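Side-chain contacts in ribonucleoside-diphosphate reductase (Pseudomonas aeruginosa, PDB 5IM3), which probably reduces ribonucleoside diphosphates to the deoxyribonucleotide precursors of DNA, and binds the allosteric nucleotide dATP: residues 285-290 with 322-327; 451-456 with 586-591; 793-798 with 802-807. All coordinates share one frame; numbering follows the deposited sequence.

Contact 1: residues 285-290 with 322-327; sequences KAIDHE and FFMRVA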
loop_
_atom_site.group_PDB
_atom_site.type_symbol
_atom_site.label_atom_id
_atom_site.label_comp_id
_atom_site.label_asym_id
_atom_site.label_seq_id
_atom_site.Cartn_x
_atom_site.Cartn_y
_atom_site.Cartn_z
ATOM N N LYS A 285 -42.534 13.476 -55.941
ATOM C CA LYS A 285 -42.360 12.254 -56.717
ATOM C C LYS A 285 -40.978 11.644 -56.525
ATOM O O LYS A 285 -40.812 10.433 -56.704
ATOM C CB LYS A 285 -42.594 12.537 -58.200
ATOM C CG LYS A 285 -44.027 12.892 -58.546
ATOM C CD LYS A 285 -44.146 13.284 -60.004
ATOM C CE LYS A 285 -45.577 13.623 -60.374
ATOM N NZ LYS A 285 -45.639 14.357 -61.665
ATOM N N ALA A 286 -39.981 12.458 -56.171
ATOM C CA ALA A 286 -38.627 11.950 -55.992
ATOM C C ALA A 286 -38.485 11.111 -54.730
ATOM O O ALA A 286 -37.496 10.380 -54.594
ATOM C CB ALA A 286 -37.632 13.111 -55.950
ATOM N N ILE A 287 -39.446 11.194 -53.809
ATOM C CA ILE A 287 -39.347 10.471 -52.548
ATOM C C ILE A 287 -39.498 8.976 -52.801
ATOM O O ILE A 287 -40.400 8.534 -53.528
ATOM C CB ILE A 287 -40.398 10.986 -51.552
ATOM C CG1 ILE A 287 -40.079 12.438 -51.163
ATOM C CG2 ILE A 287 -40.444 10.100 -50.308
ATOM C CD1 ILE A 287 -41.117 13.090 -50.267
ATOM N N ASP A 288 -38.606 8.193 -52.198
ATOM C CA ASP A 288 -38.600 6.737 -52.296
ATOM C C ASP A 288 -39.044 6.177 -50.949
ATOM O O ASP A 288 -38.280 6.208 -49.977
ATOM C CB ASP A 288 -37.209 6.239 -52.680
ATOM C CG ASP A 288 -37.158 4.739 -52.912
ATOM O OD1 ASP A 288 -38.095 4.026 -52.496
ATOM O OD2 ASP A 288 -36.164 4.271 -53.505
ATOM N N HIS A 289 -40.277 5.669 -50.889
ATOM C CA HIS A 289 -40.821 5.163 -49.633
ATOM C C HIS A 289 -40.137 3.884 -49.168
ATOM O O HIS A 289 -40.227 3.546 -47.983
ATOM C CB HIS A 289 -42.322 4.902 -49.770
ATOM C CG HIS A 289 -42.646 3.619 -50.470
ATOM N ND1 HIS A 289 -42.633 3.497 -51.842
ATOM C CD2 HIS A 289 -42.989 2.401 -49.985
ATOM C CE1 HIS A 289 -42.956 2.259 -52.173
ATOM N NE2 HIS A 289 -43.175 1.574 -51.065
ATOM N N GLU A 290 -39.464 3.161 -50.065
ATOM C CA GLU A 290 -38.806 1.921 -49.671
ATOM C C GLU A 290 -37.593 2.162 -48.781
ATOM O O GLU A 290 -37.171 1.245 -48.071
ATOM C CB GLU A 290 -38.390 1.131 -50.910
ATOM C CG GLU A 290 -39.541 0.406 -51.604
ATOM C CD GLU A 290 -40.051 -0.794 -50.818
ATOM O OE1 GLU A 290 -39.448 -1.134 -49.779
ATOM O OE2 GLU A 290 -41.054 -1.405 -51.244
ATOM N N PHE A 322 -38.185 14.228 -43.722
ATOM C CA PHE A 322 -37.071 14.798 -42.974
ATOM C C PHE A 322 -35.839 14.937 -43.859
ATOM O O PHE A 322 -35.239 16.015 -43.943
ATOM C CB PHE A 322 -36.764 13.932 -41.749
ATOM C CG PHE A 322 -35.428 14.220 -41.117
ATOM C CD1 PHE A 322 -35.243 15.346 -40.330
ATOM C CD2 PHE A 322 -34.361 13.360 -41.308
ATOM C CE1 PHE A 322 -34.014 15.608 -39.747
ATOM C CE2 PHE A 322 -33.131 13.614 -40.727
ATOM C CZ PHE A 322 -32.958 14.738 -39.945
ATOM N N PHE A 323 -35.452 13.854 -44.538
ATOM C CA PHE A 323 -34.292 13.920 -45.419
ATOM C C PHE A 323 -34.513 14.913 -46.549
ATOM O O PHE A 323 -33.565 15.575 -46.986
ATOM C CB PHE A 323 -33.976 12.532 -45.985
ATOM C CG PHE A 323 -33.383 11.582 -44.981
ATOM C CD1 PHE A 323 -32.378 11.995 -44.120
ATOM C CD2 PHE A 323 -33.832 10.272 -44.898
ATOM C CE1 PHE A 323 -31.833 11.125 -43.196
ATOM C CE2 PHE A 323 -33.288 9.396 -43.975
ATOM C CZ PHE A 323 -32.285 9.828 -43.120
ATOM N N MET A 324 -35.752 15.037 -47.025
ATOM C CA MET A 324 -36.038 15.984 -48.095
ATOM C C MET A 324 -35.958 17.422 -47.591
ATOM O O MET A 324 -35.519 18.315 -48.324
ATOM C CB MET A 324 -37.415 15.688 -48.697
ATOM C CG MET A 324 -37.803 16.580 -49.870
ATOM S SD MET A 324 -36.666 16.468 -51.270
ATOM C CE MET A 324 -37.092 14.854 -51.923
ATOM N N ARG A 325 -36.368 17.668 -46.341
ATOM C CA ARG A 325 -36.228 19.009 -45.778
ATOM C C ARG A 325 -34.765 19.418 -45.702
ATOM O O ARG A 325 -34.405 20.548 -46.044
ATOM C CB ARG A 325 -36.854 19.094 -44.384
ATOM C CG ARG A 325 -36.209 20.209 -43.536
ATOM C CD ARG A 325 -36.941 20.494 -42.252
ATOM N NE ARG A 325 -36.766 19.445 -41.249
ATOM C CZ ARG A 325 -35.720 19.338 -40.434
ATOM N NH1 ARG A 325 -34.711 20.201 -40.496
ATOM N NH2 ARG A 325 -35.677 18.352 -39.550
ATOM N N VAL A 326 -33.912 18.520 -45.209
ATOM C CA VAL A 326 -32.494 18.847 -45.088
ATOM C C VAL A 326 -31.909 19.115 -46.466
ATOM O O VAL A 326 -31.161 20.082 -46.666
ATOM C CB VAL A 326 -31.742 17.715 -44.360
ATOM C CG1 VAL A 326 -30.270 18.075 -44.183
ATOM C CG2 VAL A 326 -32.386 17.432 -43.014
ATOM N N ALA A 327 -32.257 18.271 -47.438
ATOM C CA ALA A 327 -31.781 18.460 -48.802
ATOM C C ALA A 327 -32.238 19.803 -49.355
ATOM O O ALA A 327 -31.450 20.539 -49.956
ATOM C CB ALA A 327 -32.275 17.314 -49.685
#

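Contact 2: residues 451-456 with 586-591; sequences CAYLET and LCTEIT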
loop_
_atom_site.group_PDB
_atom_site.type_symbol
_atom_site.label_atom_id
_atom_site.label_comp_id
_atom_site.label_asym_id
_atom_site.label_seq_id
_atom_site.Cartn_x
_atom_site.Cartn_y
_atom_site.Cartn_z
ATOM N N CYS A 451 -12.787 23.544 -24.954
ATOM C CA CYS A 451 -11.472 22.977 -24.671
ATOM C C CYS A 451 -10.432 24.082 -24.756
ATOM O O CYS A 451 -10.305 24.735 -25.796
ATOM C CB CYS A 451 -11.121 21.849 -25.649
ATOM S SG CYS A 451 -9.502 21.081 -25.339
ATOM N N ALA A 452 -9.680 24.278 -23.675
ATOM C CA ALA A 452 -8.612 25.268 -23.645
ATOM C C ALA A 452 -7.277 24.623 -24.003
ATOM O O ALA A 452 -6.952 23.531 -23.528
ATOM C CB ALA A 452 -8.524 25.923 -22.265
ATOM N N TYR A 453 -6.511 25.306 -24.852
ATOM C CA TYR A 453 -5.206 24.843 -25.302
ATOM C C TYR A 453 -4.108 25.736 -24.736
ATOM O O TYR A 453 -4.269 26.958 -24.657
ATOM C CB TYR A 453 -5.120 24.842 -26.829
ATOM C CG TYR A 453 -5.849 23.708 -27.506
ATOM C CD1 TYR A 453 -7.230 23.733 -27.655
ATOM C CD2 TYR A 453 -5.153 22.633 -28.037
ATOM C CE1 TYR A 453 -7.899 22.706 -28.289
ATOM C CE2 TYR A 453 -5.814 21.598 -28.673
ATOM C CZ TYR A 453 -7.189 21.642 -28.795
ATOM O OH TYR A 453 -7.856 20.621 -29.424
ATOM N N LEU A 454 -2.988 25.126 -24.355
ATOM C CA LEU A 454 -1.836 25.873 -23.864
ATOM C C LEU A 454 -0.554 25.234 -24.382
ATOM O O LEU A 454 -0.413 24.010 -24.363
ATOM C CB LEU A 454 -1.811 25.924 -22.336
ATOM C CG LEU A 454 -0.950 27.042 -21.754
ATOM C CD1 LEU A 454 -1.618 28.393 -21.970
ATOM C CD2 LEU A 454 -0.676 26.800 -20.278
ATOM N N GLU A 455 0.374 26.070 -24.839
ATOM C CA GLU A 455 1.633 25.587 -25.384
ATOM C C GLU A 455 2.587 25.203 -24.252
ATOM O O GLU A 455 2.522 25.748 -23.146
ATOM C CB GLU A 455 2.256 26.653 -26.289
ATOM C CG GLU A 455 3.248 26.118 -27.309
ATOM C CD GLU A 455 3.461 27.066 -28.474
ATOM O OE1 GLU A 455 2.501 27.772 -28.860
ATOM O OE2 GLU A 455 4.587 27.106 -29.010
ATOM N N THR A 456 3.483 24.251 -24.545
ATOM C CA THR A 456 4.186 23.515 -23.495
ATOM C C THR A 456 5.283 24.320 -22.799
ATOM O O THR A 456 5.716 23.926 -21.709
ATOM C CB THR A 456 4.786 22.229 -24.075
ATOM O OG1 THR A 456 3.814 21.581 -24.905
ATOM C CG2 THR A 456 5.184 21.276 -22.961
ATOM N N LEU A 586 -12.576 21.408 -30.096
ATOM C CA LEU A 586 -13.070 20.634 -28.964
ATOM C C LEU A 586 -12.773 19.143 -29.120
ATOM O O LEU A 586 -12.488 18.454 -28.134
ATOM C CB LEU A 586 -14.574 20.866 -28.805
ATOM C CG LEU A 586 -15.292 20.064 -27.715
ATOM C CD1 LEU A 586 -14.719 20.365 -26.332
ATOM C CD2 LEU A 586 -16.784 20.354 -27.745
ATOM N N CYS A 587 -12.836 18.628 -30.349
ATOM C CA CYS A 587 -12.710 17.197 -30.601
ATOM C C CYS A 587 -11.387 16.814 -31.257
ATOM O O CYS A 587 -11.173 15.632 -31.541
ATOM C CB CYS A 587 -13.890 16.725 -31.459
ATOM S SG CYS A 587 -15.498 17.034 -30.679
ATOM N N THR A 588 -10.505 17.784 -31.512
ATOM C CA THR A 588 -9.101 17.555 -31.870
ATOM C C THR A 588 -8.925 16.945 -33.258
ATOM O O THR A 588 -8.001 16.163 -33.474
ATOM C CB THR A 588 -8.387 16.683 -30.827
ATOM O OG1 THR A 588 -8.782 15.313 -30.972
ATOM C CG2 THR A 588 -8.700 17.169 -29.416
ATOM N N GLU A 589 -9.777 17.303 -34.223
ATOM C CA GLU A 589 -9.589 16.886 -35.608
ATOM C C GLU A 589 -9.506 18.055 -36.581
ATOM O O GLU A 589 -9.290 17.827 -37.778
ATOM C CB GLU A 589 -10.718 15.939 -36.049
ATOM C CG GLU A 589 -12.018 16.613 -36.520
ATOM C CD GLU A 589 -12.836 17.190 -35.386
ATOM O OE1 GLU A 589 -12.363 17.177 -34.230
ATOM O OE2 GLU A 589 -13.964 17.651 -35.654
ATOM N N ILE A 590 -9.663 19.289 -36.111
ATOM C CA ILE A 590 -9.715 20.470 -36.965
ATOM C C ILE A 590 -8.434 21.270 -36.778
ATOM O O ILE A 590 -7.950 21.430 -35.652
ATOM C CB ILE A 590 -10.955 21.325 -36.637
ATOM C CG1 ILE A 590 -12.229 20.485 -36.791
ATOM C CG2 ILE A 590 -11.009 22.561 -37.516
ATOM C CD1 ILE A 590 -12.453 19.936 -38.194
ATOM N N THR A 591 -7.886 21.783 -37.893
ATOM C CA THR A 591 -6.649 22.572 -37.866
ATOM C C THR A 591 -6.839 23.757 -38.817
ATOM O O THR A 591 -6.427 23.722 -39.978
ATOM C CB THR A 591 -5.425 21.733 -38.245
ATOM O OG1 THR A 591 -5.620 21.144 -39.536
ATOM C CG2 THR A 591 -5.182 20.634 -37.224
#

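Contact 3: residues 793-798 with 802-807; sequences YVKSNL and FTVINP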
loop_
_atom_site.group_PDB
_atom_site.type_symbol
_atom_site.label_atom_id
_atom_site.label_comp_id
_atom_site.label_asym_id
_atom_site.label_seq_id
_atom_site.Cartn_x
_atom_site.Cartn_y
_atom_site.Cartn_z
ATOM N N TYR A 793 -23.856 -5.182 -25.604
ATOM C CA TYR A 793 -24.246 -4.205 -24.600
ATOM C C TYR A 793 -25.692 -4.462 -24.207
ATOM O O TYR A 793 -26.475 -5.012 -24.985
ATOM C CB TYR A 793 -24.062 -2.756 -25.091
ATOM C CG TYR A 793 -24.969 -2.341 -26.227
ATOM C CD1 TYR A 793 -26.220 -1.789 -25.977
ATOM C CD2 TYR A 793 -24.567 -2.477 -27.549
ATOM C CE1 TYR A 793 -27.052 -1.398 -27.013
ATOM C CE2 TYR A 793 -25.392 -2.089 -28.593
ATOM C CZ TYR A 793 -26.635 -1.549 -28.319
ATOM O OH TYR A 793 -27.467 -1.158 -29.349
ATOM N N VAL A 794 -26.034 -4.061 -22.985
ATOM C CA VAL A 794 -27.317 -4.415 -22.388
ATOM C C VAL A 794 -28.130 -3.159 -22.098
ATOM O O VAL A 794 -28.208 -2.707 -20.950
ATOM C CB VAL A 794 -27.108 -5.251 -21.110
ATOM C CG1 VAL A 794 -26.658 -6.648 -21.477
ATOM C CG2 VAL A 794 -26.077 -4.605 -20.191
ATOM N N LYS A 795 -28.747 -2.592 -23.133
ATOM C CA LYS A 795 -29.615 -1.439 -22.938
ATOM C C LYS A 795 -30.762 -1.806 -22.003
ATOM O O LYS A 795 -31.374 -2.870 -22.128
ATOM C CB LYS A 795 -30.154 -0.937 -24.283
ATOM C CG LYS A 795 -31.206 -1.838 -24.929
ATOM C CD LYS A 795 -31.369 -1.551 -26.421
ATOM C CE LYS A 795 -32.384 -2.484 -27.078
ATOM N NZ LYS A 795 -33.791 -2.175 -26.690
ATOM N N SER A 796 -31.046 -0.917 -21.050
ATOM C CA SER A 796 -32.058 -1.181 -20.025
ATOM C C SER A 796 -32.611 0.173 -19.575
ATOM O O SER A 796 -32.077 0.800 -18.658
ATOM C CB SER A 796 -31.472 -1.964 -18.860
ATOM O OG SER A 796 -32.477 -2.335 -17.934
ATOM N N ASN A 797 -33.693 0.612 -20.231
ATOM C CA ASN A 797 -34.217 1.946 -19.959
ATOM C C ASN A 797 -35.738 2.041 -20.044
ATOM O O ASN A 797 -36.258 3.163 -20.087
ATOM C CB ASN A 797 -33.580 2.956 -20.934
ATOM C CG ASN A 797 -33.788 4.398 -20.502
ATOM O OD1 ASN A 797 -33.930 4.690 -19.314
ATOM N ND2 ASN A 797 -33.813 5.308 -21.470
ATOM N N LEU A 798 -36.475 0.930 -20.060
ATOM C CA LEU A 798 -37.931 1.014 -20.107
ATOM C C LEU A 798 -38.590 -0.117 -19.326
ATOM O O LEU A 798 -39.234 0.130 -18.303
ATOM C CB LEU A 798 -38.420 1.017 -21.561
ATOM C CG LEU A 798 -38.308 2.355 -22.304
ATOM C CD1 LEU A 798 -38.728 2.207 -23.760
ATOM C CD2 LEU A 798 -39.142 3.439 -21.624
ATOM N N PHE A 802 -32.676 -5.407 -22.578
ATOM C CA PHE A 802 -32.577 -6.037 -23.888
ATOM C C PHE A 802 -31.120 -6.006 -24.324
ATOM O O PHE A 802 -30.522 -4.930 -24.419
ATOM C CB PHE A 802 -33.465 -5.319 -24.906
ATOM C CG PHE A 802 -34.933 -5.357 -24.570
ATOM C CD1 PHE A 802 -35.430 -4.661 -23.480
ATOM C CD2 PHE A 802 -35.817 -6.082 -25.352
ATOM C CE1 PHE A 802 -36.778 -4.695 -23.171
ATOM C CE2 PHE A 802 -37.168 -6.119 -25.048
ATOM C CZ PHE A 802 -37.647 -5.424 -23.957
ATOM N N THR A 803 -30.550 -7.177 -24.580
ATOM C CA THR A 803 -29.160 -7.271 -25.001
ATOM C C THR A 803 -29.069 -7.121 -26.512
ATOM O O THR A 803 -29.938 -7.591 -27.250
ATOM C CB THR A 803 -28.541 -8.607 -24.575
ATOM O OG1 THR A 803 -28.935 -9.632 -25.493
ATOM C CG2 THR A 803 -28.997 -9.000 -23.172
ATOM N N VAL A 804 -28.011 -6.454 -26.968
ATOM C CA VAL A 804 -27.755 -6.250 -28.387
ATOM C C VAL A 804 -26.358 -6.768 -28.692
ATOM O O VAL A 804 -25.390 -6.379 -28.032
ATOM C CB VAL A 804 -27.886 -4.769 -28.787
ATOM C CG1 VAL A 804 -27.550 -4.572 -30.266
ATOM C CG2 VAL A 804 -29.289 -4.265 -28.481
ATOM N N ILE A 805 -26.257 -7.635 -29.695
ATOM C CA ILE A 805 -25.010 -8.302 -30.046
ATOM C C ILE A 805 -24.601 -7.867 -31.445
ATOM O O ILE A 805 -25.436 -7.799 -32.354
ATOM C CB ILE A 805 -25.159 -9.836 -29.969
ATOM C CG1 ILE A 805 -25.625 -10.243 -28.567
ATOM C CG2 ILE A 805 -23.845 -10.532 -30.332
ATOM C CD1 ILE A 805 -25.883 -11.729 -28.404
ATOM N N ASN A 806 -23.306 -7.572 -31.609
ATOM C CA ASN A 806 -22.695 -7.198 -32.881
ATOM C C ASN A 806 -23.336 -7.975 -34.029
ATOM O O ASN A 806 -23.169 -9.199 -34.114
ATOM C CB ASN A 806 -21.189 -7.459 -32.826
ATOM C CG ASN A 806 -20.467 -7.046 -34.097
ATOM O OD1 ASN A 806 -21.066 -6.936 -35.168
ATOM N ND2 ASN A 806 -19.162 -6.828 -33.983
ATOM N N PRO A 807 -24.078 -7.309 -34.922
ATOM C CA PRO A 807 -24.730 -8.046 -36.018
ATOM C C PRO A 807 -23.758 -8.769 -36.932
ATOM O O PRO A 807 -24.119 -9.804 -37.510
ATOM C CB PRO A 807 -25.496 -6.947 -36.770
ATOM C CG PRO A 807 -25.669 -5.852 -35.782
ATOM C CD PRO A 807 -24.448 -5.886 -34.921
#

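Contact 1: residues 285-290 with 322-327
Met-324 meets Ile-287 because its side chain leaves the helix extended and then turns twice. CG stands anti to the backbone N (chi1 -178°), after which the chain bends at both chi2 and chi3, so the terminal methyl CE, rather than SD, faces the other segment. Ile-287 takes a first torsion that sets CG1 beside its own backbone N and CG2 anti to it; of the two branches it is CG1 that faces the methionine. CE reaches CG1 of Ile-287 at 3.9 Å, the two side chains meeting at a slant. The same methyl also comes within 4.4 Å of CB of Ala-286, whose bond from CA points toward the helix. One methyl thus bears on two consecutive residues near the end of helix 280-286.

The turn that follows has its own polar fixture. OD1 of Asp-288 accepts a hydrogen bond from the backbone N of Glu-290 at 2.9 Å, an Asx turn; the N-H arrives on the anti side of the carboxylate, 33° out of its plane. Tyr-345 of helix 337-349 touches both Ile-287 and Met-324, and its OH is hydrogen-bonded to the backbone N of Asp-288, tying the apolar patch to the turn. Arg-325, next to the methionine, is instead engaged by a salt bridge to Glu-317 and a hydrogen bond to the carbonyl of Ala-363.

The contact joins the end of helix 280-286 to helix 319-330 of the all-alpha region. With about 100 Å² buried in all, and carbon meeting carbon without any hydrogen bond across, its attraction is dispersive and hydrophobic and has little directional preference of its own, while polar bonds such as that from Tyr-345 to Asp-288 lie beside it.

Contact 2: residues 451-456 with 586-591
The phenol oxygen OH of Tyr-453 donates a hydrogen bond to the backbone carbonyl of Asn-585, just ahead of segment 586-591, and CG2 of Thr-588 packs against the same OH at 3.6 Å. The methyl is in contact with the oxygen but makes no bond to it, while the carbonyl satisfies its proton. The tyrosine and threonine side chains cross at roughly a right angle. CG of Tyr-453 lies beside the backbone N (chi1 -76°), which carries the ring across from strand 450-455 to the loop even though the bond from CA to CB does not point there.

Two residues earlier, Cys-451 makes the second touch. Its CB lies 4.0 Å from CD1 of Leu-586, and the same CB is 4.0 Å from CA of that leucine. CB of Leu-586 heads away from the strand, yet the bend at chi2 (60°) turns CD1 back onto it. SG of Cys-451 lies 3.7 Å from CE1 of Tyr-453, so the two strand side chains also pack on each other beneath the loop.

The enzyme is built round a ten-stranded alpha-beta barrel, and in this family a finger loop threading such a barrel presents the radical cysteine; segment 586-591 is consistent with part of that loop. Trp-562 of strand 562-565 touches both Cys-451 and Thr-588, and on strand 600-608 Leu-604 meets Glu-589 and Ile-590. Strand 450-455 itself runs parallel to and between strands 401-405 and 482-487, so the contact sets the loop against the barrel wall.

Contact 3: residues 793-798 with 802-807
The side chain of Lys-795 runs over the partner strand, touching it from CB to NZ. Its CB stands near the carbonyl O of Phe-802, and CG, set between its own backbone N and carbonyl carbon (chi1 72°), closes to 3.2 Å from that same O. CD passes on to CG2 of Val-804 at 4.0 Å. CE then lies between two neighbours, with Val-804 CG2 at 3.8 Å and CB of Phe-802 on hand as well. A bend at the last torsion lays NZ over the root of the phenylalanine, 3.6 Å from its CB and at a slant to its ring.

The frame for this is a beta hairpin of strands 792-795 and 802-805, antiparallel, with the axes of 793-795 and 802-805 at 145°. Tyr-793 and Val-804 form a hydrogen-bonded pair, in which the N of Val-804 meets the O of Tyr-793 at 2.9 Å and the N of Tyr-793 donates in return; nearer the turn, the N of Phe-802 donates to the O of Lys-795. On the face bearing Lys-795, the side chains of Tyr-793 and Val-804 lie side by side: CB of Val-804 sits over one face of the Tyr-793 ring, 3.8 Å from its centroid and 25° off the normal, a CH-pi contact. Further out, CG1 of Val-804 comes to 3.5 Å from the Tyr-793 OH. The other face carries Val-794 and Thr-803, whose methyls CG1 and CG2 touch at 3.7 Å.

Arg-210 makes a cation-pi contact with Phe-802 and stands close to the like-charged NZ of Lys-795, and Glu-214 accepts from OG1 of Thr-803. Beyond the second strand, Asn-806 caps the helix 807-815 at its N-cap position.

Overall arrangement
Followed from the N terminus, the three contacts come in series, none nested in or crossing another. Contact 1 closes a loop of 31 residues, about half of them helical, bringing the end of helix 280-286 back to helix 319-330. Contact 2 spans much more chain, 129 residues between its segments, and joins a strand of the barrel to the loop ahead of strand 600-608. Contact 3 is the shortest, a hairpin closed over three residues, near Arg-210 and Glu-214 of the second ATP-cone region. Contacts 2 and 3 both belong to the barrel domain, yet their centres lie about 34 Å apart; those of contacts 1 and 2 are about 38 Å apart.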